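Local coordinates for 3-oxoacyl-[acyl-carrier-protein] reductase (Sinorhizobium meliloti, PDB 3U9L) that probably reduces 3-oxoacyl groups carried on acyl carrier protein with NADPH, as a member of the short-chain dehydrogenase/reductase family, at residues A[102-107]-A[209-214]. Residues are numbered along the deposited sequence; the frame is centred on the assembly and turned at random.
Sequences PAEAFT and HARQAE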
loop_
_atom_site.group_PDB
_atom_site.type_symbol
_atom_site.label_atom_id
_atom_site.label_comp_id
_atom_site.label_asym_id
_atom_site.label_seq_id
_atom_site.Cartn_x
_atom_site.Cartn_y
_atom_site.Cartn_z
ATOM N N PRO A 102 -4.273 12.137 -12.944
ATOM C CA PRO A 102 -4.931 12.594 -11.732
ATOM C C PRO A 102 -5.632 11.401 -11.123
ATOM O O PRO A 102 -6.338 10.653 -11.828
ATOM C CB PRO A 102 -6.022 13.566 -12.226
ATOM C CG PRO A 102 -5.838 13.702 -13.734
ATOM C CD PRO A 102 -4.782 12.783 -14.191
ATOM N N ALA A 103 -5.494 11.239 -9.817
ATOM C CA ALA A 103 -5.990 10.012 -9.162
ATOM C C ALA A 103 -7.493 9.888 -9.317
ATOM O O ALA A 103 -8.023 8.785 -9.470
ATOM C CB ALA A 103 -5.642 10.060 -7.674
ATOM N N GLU A 104 -8.192 11.009 -9.211
ATOM C CA GLU A 104 -9.658 11.032 -9.316
ATOM C C GLU A 104 -10.161 10.486 -10.631
ATOM O O GLU A 104 -11.275 9.989 -10.682
ATOM C CB GLU A 104 -10.196 12.452 -9.140
ATOM C CG GLU A 104 -11.719 12.503 -8.731
ATOM C CD GLU A 104 -12.320 13.925 -8.781
ATOM O OE1 GLU A 104 -11.591 14.893 -8.433
ATOM O OE2 GLU A 104 -13.534 14.070 -9.104
ATOM N N ALA A 105 -9.341 10.561 -11.698
ATOM C CA ALA A 105 -9.759 10.165 -13.052
ATOM C C ALA A 105 -9.559 8.682 -13.323
ATOM O O ALA A 105 -10.036 8.137 -14.335
ATOM C CB ALA A 105 -9.023 11.037 -14.152
ATOM N N PHE A 106 -8.808 8.023 -12.453
ATOM C CA PHE A 106 -8.670 6.560 -12.479
ATOM C C PHE A 106 -9.873 5.923 -11.823
ATOM O O PHE A 106 -10.275 6.338 -10.737
ATOM C CB PHE A 106 -7.385 6.111 -11.746
ATOM C CG PHE A 106 -6.125 6.351 -12.525
ATOM C CD1 PHE A 106 -5.756 5.497 -13.561
ATOM C CD2 PHE A 106 -5.324 7.434 -12.236
ATOM C CE1 PHE A 106 -4.576 5.742 -14.317
ATOM C CE2 PHE A 106 -4.165 7.670 -12.939
ATOM C CZ PHE A 106 -3.780 6.828 -13.990
ATOM N N THR A 107 -10.447 4.901 -12.456
ATOM C CA THR A 107 -11.608 4.270 -11.871
ATOM C C THR A 107 -11.222 3.275 -10.743
ATOM O O THR A 107 -10.060 2.853 -10.662
ATOM C CB THR A 107 -12.393 3.541 -12.940
ATOM O OG1 THR A 107 -11.605 2.475 -13.439
ATOM C CG2 THR A 107 -12.708 4.488 -14.099
ATOM N N HIS A 209 -11.878 9.849 -19.192
ATOM C CA HIS A 209 -11.296 10.925 -19.976
ATOM C C HIS A 209 -11.910 12.258 -19.645
ATOM O O HIS A 209 -11.214 13.268 -19.552
ATOM C CB HIS A 209 -11.470 10.633 -21.483
ATOM C CG HIS A 209 -10.788 9.382 -21.930
ATOM N ND1 HIS A 209 -9.546 8.995 -21.449
ATOM C CD2 HIS A 209 -11.175 8.405 -22.785
ATOM C CE1 HIS A 209 -9.198 7.842 -21.992
ATOM N NE2 HIS A 209 -10.168 7.463 -22.813
ATOM N N ALA A 210 -13.220 12.268 -19.484
ATOM C CA ALA A 210 -13.936 13.488 -19.145
ATOM C C ALA A 210 -13.470 14.088 -17.816
ATOM O O ALA A 210 -13.295 15.303 -17.719
ATOM C CB ALA A 210 -15.433 13.203 -19.078
ATOM N N ARG A 211 -13.317 13.239 -16.779
ATOM C CA ARG A 211 -12.786 13.715 -15.498
ATOM C C ARG A 211 -11.359 14.260 -15.646
ATOM O O ARG A 211 -11.031 15.289 -15.096
ATOM C CB ARG A 211 -12.813 12.615 -14.424
ATOM C CG ARG A 211 -12.390 13.089 -13.033
ATOM C CD ARG A 211 -13.598 13.520 -12.249
ATOM N NE ARG A 211 -14.651 12.491 -12.328
ATOM C CZ ARG A 211 -15.301 11.933 -11.304
ATOM N NH1 ARG A 211 -15.055 12.258 -10.037
ATOM N NH2 ARG A 211 -16.228 11.030 -11.582
ATOM N N GLN A 212 -10.521 13.557 -16.399
ATOM C CA GLN A 212 -9.181 14.034 -16.661
ATOM C C GLN A 212 -9.235 15.383 -17.401
ATOM O O GLN A 212 -8.502 16.337 -17.050
ATOM C CB GLN A 212 -8.435 13.002 -17.500
ATOM C CG GLN A 212 -7.039 13.445 -17.891
ATOM C CD GLN A 212 -6.152 12.273 -18.292
ATOM O OE1 GLN A 212 -6.592 11.344 -18.956
ATOM N NE2 GLN A 212 -4.902 12.298 -17.840
ATOM N N ALA A 213 -10.147 15.493 -18.378
ATOM C CA ALA A 213 -10.269 16.778 -19.099
ATOM C C ALA A 213 -10.673 17.913 -18.157
ATOM O O ALA A 213 -10.187 19.037 -18.319
ATOM C CB ALA A 213 -11.191 16.675 -20.313
ATOM N N GLU A 214 -11.507 17.642 -17.150
ATOM C CA GLU A 214 -11.783 18.659 -16.126
ATOM C C GLU A 214 -10.546 19.098 -15.410
ATOM O O GLU A 214 -10.425 20.274 -15.054
ATOM C CB GLU A 214 -12.745 18.171 -15.025
ATOM C CG GLU A 214 -14.178 18.241 -15.365
ATOM C CD GLU A 214 -15.047 17.468 -14.346
ATOM O OE1 GLU A 214 -14.958 17.734 -13.112
ATOM O OE2 GLU A 214 -15.864 16.626 -14.812
#
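Arg211 NH1 is gripped twice: it donates to Glu104 OE2 at 2.5 Å in a salt bridge, and also to the backbone oxygen of Arg127 of the second subunit. The contact lies beyond the parallel sheet of this Rossmann-type SDR fold, where the 3-10 turn 103-105, between strand 90-93 and helix 108-136, meets the start of helix 209-217. The bridge is single and nearly straight (N-H...O 163°). Glu104 OE2 lies in the guanidinium plane and uses its anti lone pair, while the carboxylate plane stands 86° from that of the guanidinium. Glu104 reaches across with an extended chain; Arg211 instead is bent about CB-CG (chi2 92°) and CG-CD, which brings its CD within 3.2 Å of the same Glu104 OE2. The other carboxylate oxygen, Glu104 OE1, is held by Tyr215 OH and by Arg134 of the second subunit, so the bridge belongs to the dimer interface. Beside the charged pair, Ala105 packs on the helix: its CA sits 3.9 Å from Arg211 CG, and its CB lies 3.7 Å from Gln212 N. Gln212 crosses Pro102 at about a right angle, its extended chain ending with NE2 3.7 Å from Pro102 CD.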